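Local atomic coordinates of endonuclease and methylase LlaGI (Lactococcus lactis, PDB entry 5FFJ), a protein that recognises a specific DNA sequence and probably methylates adenine within it, combining methyltransferase and helicase-like ATPase parts in one restriction-modification enzyme. Residues D898-S903 / F919-S924; I947-G952 / R974-I979; L1213-Y1218 / V1232-F1237. One frame throughout, in Å; residues are numbered along the deposited sequence.

Contact 1 of 3, residues D898-S903 / F919-S924. With nucleotides of chain B.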
loop_
_atom_site.group_PDB
_atom_site.type_symbol
_atom_site.label_atom_id
_atom_site.label_comp_id
_atom_site.label_asym_id
_atom_site.label_seq_id
_atom_site.Cartn_x
_atom_site.Cartn_y
_atom_site.Cartn_z
ATOM N N ASP A 898 0.464 -15.464 -11.340
ATOM C CA ASP A 898 -0.080 -14.171 -10.945
ATOM C C ASP A 898 -1.582 -14.322 -10.744
ATOM O O ASP A 898 -2.241 -15.047 -11.490
ATOM C CB ASP A 898 0.227 -13.103 -12.001
ATOM C CG ASP A 898 -0.114 -11.693 -11.538
ATOM O OD1 ASP A 898 -1.147 -11.503 -10.861
ATOM O OD2 ASP A 898 0.659 -10.766 -11.861
ATOM N N SER A 899 -2.113 -13.634 -9.737
ATOM C CA SER A 899 -3.523 -13.745 -9.372
ATOM C C SER A 899 -4.462 -13.543 -10.557
ATOM O O SER A 899 -5.506 -14.188 -10.644
ATOM C CB SER A 899 -3.864 -12.730 -8.278
ATOM O OG SER A 899 -3.138 -12.996 -7.091
ATOM N N TYR A 900 -4.093 -12.651 -11.471
ATOM C CA TYR A 900 -4.954 -12.349 -12.607
ATOM C C TYR A 900 -4.930 -13.496 -13.612
ATOM O O TYR A 900 -5.889 -13.701 -14.351
ATOM C CB TYR A 900 -4.535 -11.028 -13.268
ATOM C CG TYR A 900 -3.543 -11.155 -14.404
ATOM C CD1 TYR A 900 -3.977 -11.357 -15.709
ATOM C CD2 TYR A 900 -2.176 -11.045 -14.179
ATOM C CE1 TYR A 900 -3.081 -11.464 -16.752
ATOM C CE2 TYR A 900 -1.271 -11.151 -15.219
ATOM C CZ TYR A 900 -1.730 -11.359 -16.504
ATOM O OH TYR A 900 -0.841 -11.464 -17.547
ATOM N N VAL A 901 -3.834 -14.248 -13.630
ATOM C CA VAL A 901 -3.727 -15.420 -14.495
ATOM C C VAL A 901 -4.444 -16.601 -13.848
ATOM O O VAL A 901 -5.000 -17.456 -14.536
ATOM C CB VAL A 901 -2.261 -15.794 -14.775
ATOM C CG1 VAL A 901 -2.185 -16.893 -15.826
ATOM C CG2 VAL A 901 -1.483 -14.574 -15.240
ATOM N N LEU A 902 -4.421 -16.643 -12.518
ATOM C CA LEU A 902 -5.205 -17.621 -11.774
ATOM C C LEU A 902 -6.691 -17.380 -12.013
ATOM O O LEU A 902 -7.464 -18.322 -12.190
ATOM C CB LEU A 902 -4.898 -17.544 -10.277
ATOM C CG LEU A 902 -3.459 -17.817 -9.835
ATOM C CD1 LEU A 902 -3.333 -17.674 -8.322
ATOM C CD2 LEU A 902 -3.000 -19.192 -10.282
ATOM N N SER A 903 -7.082 -16.109 -12.017
ATOM C CA SER A 903 -8.476 -15.729 -12.212
ATOM C C SER A 903 -8.996 -16.182 -13.572
ATOM O O SER A 903 -10.118 -16.674 -13.681
ATOM C CB SER A 903 -8.640 -14.216 -12.071
ATOM O OG SER A 903 -8.312 -13.788 -10.761
ATOM N N PHE A 919 -13.185 -9.277 -18.566
ATOM C CA PHE A 919 -12.303 -8.821 -17.497
ATOM C C PHE A 919 -11.548 -7.545 -17.857
ATOM O O PHE A 919 -11.271 -7.278 -19.029
ATOM C CB PHE A 919 -11.273 -9.907 -17.154
ATOM C CG PHE A 919 -11.755 -10.955 -16.180
ATOM C CD1 PHE A 919 -12.891 -10.772 -15.407
ATOM C CD2 PHE A 919 -11.040 -12.132 -16.031
ATOM C CE1 PHE A 919 -13.306 -11.745 -14.517
ATOM C CE2 PHE A 919 -11.450 -13.107 -15.143
ATOM C CZ PHE A 919 -12.582 -12.915 -14.386
ATOM N N VAL A 920 -11.223 -6.766 -16.828
ATOM C CA VAL A 920 -10.161 -5.776 -16.911
ATOM C C VAL A 920 -9.000 -6.355 -16.112
ATOM O O VAL A 920 -9.158 -6.707 -14.942
ATOM C CB VAL A 920 -10.581 -4.384 -16.367
ATOM C CG1 VAL A 920 -11.111 -4.474 -14.936
ATOM C CG2 VAL A 920 -9.413 -3.411 -16.444
ATOM N N SER A 921 -7.842 -6.481 -16.751
ATOM C CA SER A 921 -6.730 -7.210 -16.155
ATOM C C SER A 921 -5.380 -6.623 -16.527
ATOM O O SER A 921 -5.286 -5.705 -17.344
ATOM C CB SER A 921 -6.779 -8.675 -16.589
ATOM O OG SER A 921 -6.779 -8.778 -18.004
ATOM N N ASN A 922 -4.335 -7.161 -15.910
ATOM C CA ASN A 922 -2.975 -6.896 -16.344
ATOM C C ASN A 922 -2.829 -7.390 -17.780
ATOM O O ASN A 922 -3.102 -8.555 -18.068
ATOM C CB ASN A 922 -1.968 -7.583 -15.418
ATOM C CG ASN A 922 -0.536 -7.161 -15.688
ATOM O OD1 ASN A 922 -0.208 -6.668 -16.768
ATOM N ND2 ASN A 922 0.329 -7.357 -14.700
ATOM N N GLY A 923 -2.411 -6.504 -18.677
ATOM C CA GLY A 923 -2.340 -6.822 -20.092
ATOM C C GLY A 923 -0.988 -7.353 -20.532
ATOM O O GLY A 923 -0.699 -7.408 -21.727
ATOM N N SER A 924 -0.160 -7.746 -19.569
ATOM C CA SER A 924 1.186 -8.237 -19.861
ATOM C C SER A 924 1.166 -9.421 -20.820
ATOM O O SER A 924 1.979 -9.497 -21.742
ATOM C CB SER A 924 1.900 -8.640 -18.568
ATOM O OG SER A 924 1.240 -9.723 -17.936
ATOM P P DC B 10 3.830 -7.800 -15.161
ATOM O OP1 DC B 10 2.541 -8.454 -15.488
ATOM O OP2 DC B 10 4.412 -6.840 -16.129
ATOM O "O5'" DC B 10 3.725 -7.074 -13.738
ATOM C "C5'" DC B 10 3.219 -7.791 -12.620
ATOM C "C4'" DC B 10 4.084 -7.576 -11.387
ATOM O "O4'" DC B 10 5.493 -7.607 -11.761
ATOM C "C3'" DC B 10 3.862 -6.238 -10.672
ATOM O "O3'" DC B 10 3.644 -6.442 -9.275
ATOM C "C2'" DC B 10 5.141 -5.456 -10.953
ATOM C "C1'" DC B 10 6.172 -6.557 -11.109
ATOM N N1 DC B 10 7.364 -6.157 -11.929
ATOM C C2 DC B 10 8.616 -5.966 -11.321
ATOM O O2 DC B 10 8.734 -6.139 -10.101
ATOM N N3 DC B 10 9.669 -5.598 -12.096
ATOM C C4 DC B 10 9.502 -5.421 -13.410
ATOM N N4 DC B 10 10.563 -5.059 -14.138
ATOM C C5 DC B 10 8.240 -5.608 -14.036
ATOM C C6 DC B 10 7.211 -5.969 -13.267
#
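Tyr-900, in the first turn of helix 899-910, lays its ring across Ser-921 and Asn-922 and reaches Ser-924, just past the end of strand 915-922. The two elements belong to the Rossmann-like methyltransferase fold: the helix lies on the crossover between the parallel neighbours 850-853 and 915-922, and the axes of 899-903 and 919-922 come within 8.6 Å, their N-to-C directions 143° apart.

The apolar part centres on the tyrosine ring. Asn-922 CB sits over one face, 3.7 Å from the Tyr-900 ring centroid in a CH-pi contact, and Val-901 CG2 lies against the opposite face. Ser-921 CB packs at CD1. Further along, the edge of the Phe-919 ring faces the carbonyl oxygen of Ser-903.

The polar part leads to DNA. Tyr-900 OH gives a weak hydrogen bond to Ser-924 OG (2.7 Å), which in turn donates weakly to OP1 of DC10 of chain B. Asn-922 ND2 also reaches OP1 of DC10 of chain B, at 2.6 Å, but the bond is bent (118°) and weak. With CG anti to N (chi1 -171°), the Asn-922 amide lies where OD1 can accept from Ser-924 N at 3.0 Å, an Asx turn that restrains its rotation and keeps ND2 on the phosphate side. Replacing Tyr-900 by a leucine would probably leave Ser-924 OG without this second-shell partner and Asn-922 CB without a ring to lie on.

The helix start is held by a cap and a doubly used carbonyl. Asp-898 is the N-cap, its OD1 taking Tyr-900 N at 3.2 Å as well as the amide of Ser-858, which follows the Asn-Pro-Pro-Tyr sequence characteristic of DNA amino-methyltransferases. One turn on, Ser-903 OG and Ser-903 N grip Ser-899 O from opposite faces of its carbonyl plane, each at 2.8 Å.

Contact 2 of 3, residues I947-G952 / R974-I979. With nucleotides of chain B.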
loop_
_atom_site.group_PDB
_atom_site.type_symbol
_atom_site.label_atom_id
_atom_site.label_comp_id
_atom_site.label_asym_id
_atom_site.label_seq_id
_atom_site.Cartn_x
_atom_site.Cartn_y
_atom_site.Cartn_z
ATOM N N ILE A 947 -9.091 -8.706 -27.655
ATOM C CA ILE A 947 -8.114 -8.155 -26.722
ATOM C C ILE A 947 -7.972 -6.649 -26.934
ATOM O O ILE A 947 -7.468 -6.203 -27.966
ATOM C CB ILE A 947 -6.732 -8.824 -26.887
ATOM C CG1 ILE A 947 -6.869 -10.348 -26.959
ATOM C CG2 ILE A 947 -5.807 -8.424 -25.748
ATOM C CD1 ILE A 947 -7.494 -10.980 -25.731
ATOM N N PHE A 948 -8.420 -5.875 -25.950
ATOM C CA PHE A 948 -8.337 -4.419 -26.007
ATOM C C PHE A 948 -7.181 -3.933 -25.141
ATOM O O PHE A 948 -7.289 -3.893 -23.916
ATOM C CB PHE A 948 -9.656 -3.788 -25.544
ATOM C CG PHE A 948 -9.825 -2.336 -25.933
ATOM C CD1 PHE A 948 -8.968 -1.725 -26.837
ATOM C CD2 PHE A 948 -10.850 -1.584 -25.383
ATOM C CE1 PHE A 948 -9.133 -0.396 -27.186
ATOM C CE2 PHE A 948 -11.018 -0.254 -25.728
ATOM C CZ PHE A 948 -10.160 0.339 -26.629
ATOM N N ASN A 949 -6.073 -3.573 -25.781
ATOM C CA ASN A 949 -4.886 -3.137 -25.057
ATOM C C ASN A 949 -4.976 -1.663 -24.678
ATOM O O ASN A 949 -4.903 -0.785 -25.538
ATOM C CB ASN A 949 -3.632 -3.391 -25.895
ATOM C CG ASN A 949 -2.350 -3.189 -25.107
ATOM O OD1 ASN A 949 -2.375 -3.004 -23.890
ATOM N ND2 ASN A 949 -1.219 -3.234 -25.801
ATOM N N LEU A 950 -5.137 -1.406 -23.384
ATOM C CA LEU A 950 -5.294 -0.049 -22.871
ATOM C C LEU A 950 -3.955 0.585 -22.486
ATOM O O LEU A 950 -3.917 1.727 -22.020
ATOM C CB LEU A 950 -6.237 -0.057 -21.661
ATOM C CG LEU A 950 -7.719 0.247 -21.913
ATOM C CD1 LEU A 950 -8.219 -0.337 -23.225
ATOM C CD2 LEU A 950 -8.551 -0.292 -20.764
ATOM N N ARG A 951 -2.867 -0.156 -22.685
ATOM C CA ARG A 951 -1.524 0.339 -22.390
ATOM C C ARG A 951 -1.426 0.812 -20.936
ATOM O O ARG A 951 -2.009 0.201 -20.040
ATOM C CB ARG A 951 -1.156 1.471 -23.354
ATOM C CG ARG A 951 -1.342 1.124 -24.827
ATOM C CD ARG A 951 -0.323 0.100 -25.299
ATOM N NE ARG A 951 1.045 0.595 -25.162
ATOM C CZ ARG A 951 1.673 1.340 -26.067
ATOM N NH1 ARG A 951 1.064 1.693 -27.193
ATOM N NH2 ARG A 951 2.918 1.739 -25.846
ATOM N N GLY A 952 -0.682 1.890 -20.704
ATOM C CA GLY A 952 -0.625 2.506 -19.392
ATOM C C GLY A 952 0.340 1.815 -18.447
ATOM O O GLY A 952 0.103 1.765 -17.239
ATOM N N ARG A 974 0.143 0.257 -11.677
ATOM C CA ARG A 974 1.205 0.719 -12.562
ATOM C C ARG A 974 1.352 -0.199 -13.772
ATOM O O ARG A 974 2.073 0.120 -14.719
ATOM C CB ARG A 974 2.530 0.795 -11.794
ATOM C CG ARG A 974 3.414 1.960 -12.196
ATOM C CD ARG A 974 3.944 2.703 -10.983
ATOM N NE ARG A 974 5.047 2.009 -10.320
ATOM C CZ ARG A 974 6.321 2.095 -10.694
ATOM N NH1 ARG A 974 6.666 2.836 -11.738
ATOM N NH2 ARG A 974 7.254 1.432 -10.025
ATOM N N THR A 975 0.665 -1.336 -13.736
ATOM C CA THR A 975 0.808 -2.357 -14.768
ATOM C C THR A 975 0.103 -1.987 -16.064
ATOM O O THR A 975 -0.799 -1.151 -16.078
ATOM C CB THR A 975 0.243 -3.706 -14.299
ATOM O OG1 THR A 975 -1.163 -3.577 -14.056
ATOM C CG2 THR A 975 0.938 -4.169 -13.029
ATOM N N SER A 976 0.522 -2.619 -17.155
ATOM C CA SER A 976 -0.198 -2.511 -18.413
ATOM C C SER A 976 -1.605 -3.057 -18.205
ATOM O O SER A 976 -1.771 -4.129 -17.624
ATOM C CB SER A 976 0.520 -3.281 -19.525
ATOM O OG SER A 976 -0.061 -3.012 -20.791
ATOM N N ILE A 977 -2.610 -2.315 -18.663
ATOM C CA ILE A 977 -4.003 -2.725 -18.512
ATOM C C ILE A 977 -4.602 -3.118 -19.858
ATOM O O ILE A 977 -4.282 -2.529 -20.892
ATOM C CB ILE A 977 -4.853 -1.602 -17.881
ATOM C CG1 ILE A 977 -4.320 -1.245 -16.490
ATOM C CG2 ILE A 977 -6.318 -2.009 -17.797
ATOM C CD1 ILE A 977 -4.303 -2.405 -15.501
ATOM N N ALA A 978 -5.478 -4.116 -19.833
ATOM C CA ALA A 978 -6.154 -4.572 -21.037
ATOM C C ALA A 978 -7.507 -5.169 -20.690
ATOM O O ALA A 978 -7.657 -5.832 -19.663
ATOM C CB ALA A 978 -5.300 -5.591 -21.776
ATOM N N ILE A 979 -8.490 -4.921 -21.547
ATOM C CA ILE A 979 -9.796 -5.544 -21.407
ATOM C C ILE A 979 -9.857 -6.778 -22.294
ATOM O O ILE A 979 -9.597 -6.704 -23.497
ATOM C CB ILE A 979 -10.938 -4.577 -21.770
ATOM C CG1 ILE A 979 -11.104 -3.530 -20.666
ATOM C CG2 ILE A 979 -12.244 -5.344 -21.961
ATOM C CD1 ILE A 979 -12.076 -2.414 -21.000
ATOM P P DG B 12 1.159 -0.949 -8.437
ATOM O OP1 DG B 12 1.264 -1.199 -9.890
ATOM O OP2 DG B 12 2.271 -1.327 -7.536
ATOM O "O5'" DG B 12 0.877 0.617 -8.282
ATOM C "C5'" DG B 12 0.518 1.153 -7.015
ATOM C "C4'" DG B 12 1.742 1.375 -6.154
ATOM O "O4'" DG B 12 2.731 2.111 -6.917
ATOM C "C3'" DG B 12 1.501 2.214 -4.914
ATOM O "O3'" DG B 12 2.471 1.903 -3.900
ATOM C "C2'" DG B 12 1.628 3.631 -5.465
ATOM C "C1'" DG B 12 2.704 3.483 -6.547
ATOM N N9 DG B 12 2.482 4.293 -7.756
ATOM C C8 DG B 12 1.281 4.675 -8.312
ATOM N N7 DG B 12 1.415 5.395 -9.397
ATOM C C5 DG B 12 2.790 5.495 -9.572
ATOM C C6 DG B 12 3.541 6.154 -10.578
ATOM O O6 DG B 12 3.126 6.803 -11.548
ATOM N N1 DG B 12 4.911 6.003 -10.378
ATOM C C2 DG B 12 5.479 5.307 -9.338
ATOM N N2 DG B 12 6.815 5.265 -9.307
ATOM N N3 DG B 12 4.789 4.688 -8.394
ATOM C C4 DG B 12 3.457 4.823 -8.570
#
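Leu-950 and Ile-977 meet at a classic beta bulge, where Leu-950 and Arg-951 together face Ile-977 across an antiparallel pair of strands. Ahead of the bulge the pairing is regular: Phe-948 and Ile-979 exchange two backbone bonds, and Asn-949 sits opposite Ala-978 as a non-hydrogen-bonded pair. At the bulge Leu-950 N donates to Ile-977 O (2.9 Å), while Ile-977 N makes an almost straight bond to Arg-951 O (2.9 Å, 179°). Asn-949 OD1 accepts from Arg-951 N from above the amide plane, an Asx turn spanning the bulge.

The Leu-950 side chain begins with CB lying against the carbonyl oxygen of Ile-977. Beyond CG it forks. Leu-950 CD2 reaches across the strands to Ile-977 CG2 and Ile-979 CD1, 4.1 Å from each, whereas Leu-950 CD1 turns back over the centre of the Phe-948 ring, 3.5 Å above its plane.

At the far end Arg-974 meets DNA: its backbone N donates to OP1 of DG12 of chain B (2.6 Å). Bends at chi2 and chi3 (77°) bring CD against the guanine ring and a guanidinium face under N2 of that base.

Strand 944-951 lies between 977-984 and 991-996 in the mixed sheet. Ile-979 packs on helix 707-725, Ile-977 touches Val-920 of strand 915-922, and Arg-951 forms salt bridges with Glu-964 of helix 959-964 and with Asp-999.

Contact 3 of 3, residues L1213-Y1218 / V1232-F1237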
loop_
_atom_site.group_PDB
_atom_site.type_symbol
_atom_site.label_atom_id
_atom_site.label_comp_id
_atom_site.label_asym_id
_atom_site.label_seq_id
_atom_site.Cartn_x
_atom_site.Cartn_y
_atom_site.Cartn_z
ATOM N N LEU A 1213 28.207 -11.254 -22.826
ATOM C CA LEU A 1213 28.917 -12.210 -23.659
ATOM C C LEU A 1213 30.418 -12.101 -23.417
ATOM O O LEU A 1213 31.095 -11.307 -24.069
ATOM C CB LEU A 1213 28.581 -11.963 -25.129
ATOM C CG LEU A 1213 27.087 -12.127 -25.425
ATOM C CD1 LEU A 1213 26.673 -11.317 -26.631
ATOM C CD2 LEU A 1213 26.752 -13.597 -25.626
ATOM N N PRO A 1214 30.944 -12.898 -22.471
ATOM C CA PRO A 1214 32.342 -12.748 -22.052
ATOM C C PRO A 1214 33.344 -13.104 -23.141
ATOM O O PRO A 1214 33.074 -13.953 -23.990
ATOM C CB PRO A 1214 32.457 -13.717 -20.873
ATOM C CG PRO A 1214 31.427 -14.745 -21.132
ATOM C CD PRO A 1214 30.287 -14.025 -21.788
ATOM N N ARG A 1215 34.496 -12.444 -23.103
ATOM C CA ARG A 1215 35.580 -12.724 -24.033
ATOM C C ARG A 1215 36.370 -13.931 -23.550
ATOM O O ARG A 1215 36.906 -14.697 -24.351
ATOM C CB ARG A 1215 36.492 -11.502 -24.171
ATOM C CG ARG A 1215 37.729 -11.714 -25.034
ATOM C CD ARG A 1215 37.368 -12.012 -26.480
ATOM N NE ARG A 1215 38.556 -12.172 -27.316
ATOM C CZ ARG A 1215 39.254 -13.299 -27.429
ATOM N NH1 ARG A 1215 38.895 -14.386 -26.758
ATOM N NH2 ARG A 1215 40.319 -13.341 -28.218
ATOM N N PHE A 1216 36.424 -14.094 -22.230
ATOM C CA PHE A 1216 37.184 -15.170 -21.610
ATOM C C PHE A 1216 36.365 -15.902 -20.553
ATOM O O PHE A 1216 35.432 -15.343 -19.976
ATOM C CB PHE A 1216 38.458 -14.621 -20.963
ATOM C CG PHE A 1216 39.410 -13.977 -21.929
ATOM C CD1 PHE A 1216 39.747 -14.599 -23.117
ATOM C CD2 PHE A 1216 39.976 -12.747 -21.639
ATOM C CE1 PHE A 1216 40.628 -14.004 -24.000
ATOM C CE2 PHE A 1216 40.854 -12.148 -22.517
ATOM C CZ PHE A 1216 41.182 -12.778 -23.698
ATOM N N THR A 1217 36.727 -17.158 -20.310
ATOM C CA THR A 1217 36.226 -17.907 -19.165
ATOM C C THR A 1217 37.413 -18.491 -18.411
ATOM O O THR A 1217 38.414 -18.865 -19.021
ATOM C CB THR A 1217 35.269 -19.030 -19.583
ATOM O OG1 THR A 1217 35.851 -19.787 -20.651
ATOM C CG2 THR A 1217 33.942 -18.451 -20.038
ATOM N N TYR A 1218 37.298 -18.566 -17.087
ATOM C CA TYR A 1218 38.413 -18.982 -16.239
ATOM C C TYR A 1218 38.137 -20.296 -15.513
ATOM O O TYR A 1218 36.994 -20.743 -15.418
ATOM C CB TYR A 1218 38.736 -17.890 -15.217
ATOM C CG TYR A 1218 39.381 -16.666 -15.821
ATOM C CD1 TYR A 1218 40.757 -16.588 -15.969
ATOM C CD2 TYR A 1218 38.613 -15.589 -16.245
ATOM C CE1 TYR A 1218 41.353 -15.476 -16.518
ATOM C CE2 TYR A 1218 39.202 -14.469 -16.799
ATOM C CZ TYR A 1218 40.573 -14.419 -16.934
ATOM O OH TYR A 1218 41.170 -13.309 -17.484
ATOM N N VAL A 1232 36.356 -17.257 -30.941
ATOM C CA VAL A 1232 37.503 -17.515 -31.811
ATOM C C VAL A 1232 38.600 -16.461 -31.681
ATOM O O VAL A 1232 39.710 -16.766 -31.245
ATOM C CB VAL A 1232 37.080 -17.584 -33.291
ATOM C CG1 VAL A 1232 38.297 -17.806 -34.184
ATOM C CG2 VAL A 1232 36.061 -18.694 -33.504
ATOM N N SER A 1233 38.282 -15.227 -32.065
ATOM C CA SER A 1233 39.279 -14.163 -32.151
ATOM C C SER A 1233 38.750 -12.814 -31.671
ATOM O O SER A 1233 37.542 -12.624 -31.520
ATOM C CB SER A 1233 39.762 -14.032 -33.596
ATOM O OG SER A 1233 38.671 -13.781 -34.466
ATOM N N ASP A 1234 39.667 -11.880 -31.434
ATOM C CA ASP A 1234 39.302 -10.499 -31.142
ATOM C C ASP A 1234 38.497 -9.914 -32.297
ATOM O O ASP A 1234 37.528 -9.189 -32.085
ATOM C CB ASP A 1234 40.548 -9.642 -30.892
ATOM C CG ASP A 1234 41.163 -9.882 -29.529
ATOM O OD1 ASP A 1234 40.980 -10.986 -28.974
ATOM O OD2 ASP A 1234 41.834 -8.964 -29.012
ATOM N N ASP A 1235 38.911 -10.236 -33.520
ATOM C CA ASP A 1235 38.247 -9.726 -34.714
ATOM C C ASP A 1235 36.777 -10.129 -34.739
ATOM O O ASP A 1235 35.910 -9.317 -35.062
ATOM C CB ASP A 1235 38.954 -10.227 -35.976
ATOM C CG ASP A 1235 40.224 -9.453 -36.279
ATOM O OD1 ASP A 1235 40.796 -8.852 -35.344
ATOM O OD2 ASP A 1235 40.652 -9.446 -37.453
ATOM N N GLU A 1236 36.498 -11.381 -34.392
ATOM C CA GLU A 1236 35.123 -11.864 -34.343
ATOM C C GLU A 1236 34.371 -11.194 -33.199
ATOM O O GLU A 1236 33.203 -10.842 -33.334
ATOM C CB GLU A 1236 35.088 -13.383 -34.175
ATOM C CG GLU A 1236 33.698 -13.991 -34.316
ATOM C CD GLU A 1236 33.111 -13.800 -35.703
ATOM O OE1 GLU A 1236 33.888 -13.555 -36.652
ATOM O OE2 GLU A 1236 31.873 -13.890 -35.844
ATOM N N PHE A 1237 35.056 -11.027 -32.074
ATOM C CA PHE A 1237 34.475 -10.387 -30.899
ATOM C C PHE A 1237 34.013 -8.968 -31.212
ATOM O O PHE A 1237 32.867 -8.607 -30.944
ATOM C CB PHE A 1237 35.492 -10.368 -29.755
ATOM C CG PHE A 1237 34.935 -9.872 -28.453
ATOM C CD1 PHE A 1237 34.185 -10.708 -27.644
ATOM C CD2 PHE A 1237 35.169 -8.573 -28.031
ATOM C CE1 PHE A 1237 33.675 -10.258 -26.442
ATOM C CE2 PHE A 1237 34.662 -8.119 -26.829
ATOM C CZ PHE A 1237 33.917 -8.962 -26.032
#
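A salt bridge backed by aliphatic-aromatic packing joins Arg-1215, between the short strands 1210-1214 and 1216-1217, to Asp-1234 and Phe-1237 in the first turn of helix 1234-1243, within the specificity domain. Asp-1234 uses a single oxygen. Arg-1215 NH2 donates to Asp-1234 OD1 at 2.6 Å (158°), meeting it nearly along its C-O axis, and NE adds a weak bond to the same OD1 at 3.2 Å. Guanidinium and carboxylate planes stand 88° apart, so this is an edge-on approach by the arginine rather than the flat, two-oxygen pairing.

The helix opens with Ser-1233 as its N-cap, OG accepting from Glu-1236 N at 3.2 Å. An acidic side chain in this first turn is probably also stabilised by the helix dipole.

Below the charged end, the arginine's stem does the packing. CG lies anti to the backbone N (chi1 175°) and the chain bends at chi2, bringing CD over a face of the Phe-1237 ring, 4.0 Å from its centroid, in a CH-pi contact. Arg-1215 CB rests on CE1 of the same ring. Leu-1213 O approaches the ring at its edge, 3.7 Å from Phe-1237 CE1.

Contacts 1 and 2 are neighbours in one mixed sheet, their centres 10 Å apart, because strand 915-922 of the first pairs with strand 977-984 of the second. Probable backbone hydrogen bonds join them: Ser-921 O to Ala-978 N at 3.0 Å and Gly-923 N to Ser-976 O at 2.7 Å. Both end at the same DNA strand, contact 1 on the phosphate of DC10 and contact 2 on that of DG12 of chain B, so residues at or near the ends of two neighbouring strands meet phosphates two nucleotides apart, contact 1 through weak bonds. Contact 3 belongs to the specificity domain, its centre 43 Å from contact 1 and 42 Å from contact 2; its nearest atom is about 10 Å from the DNA.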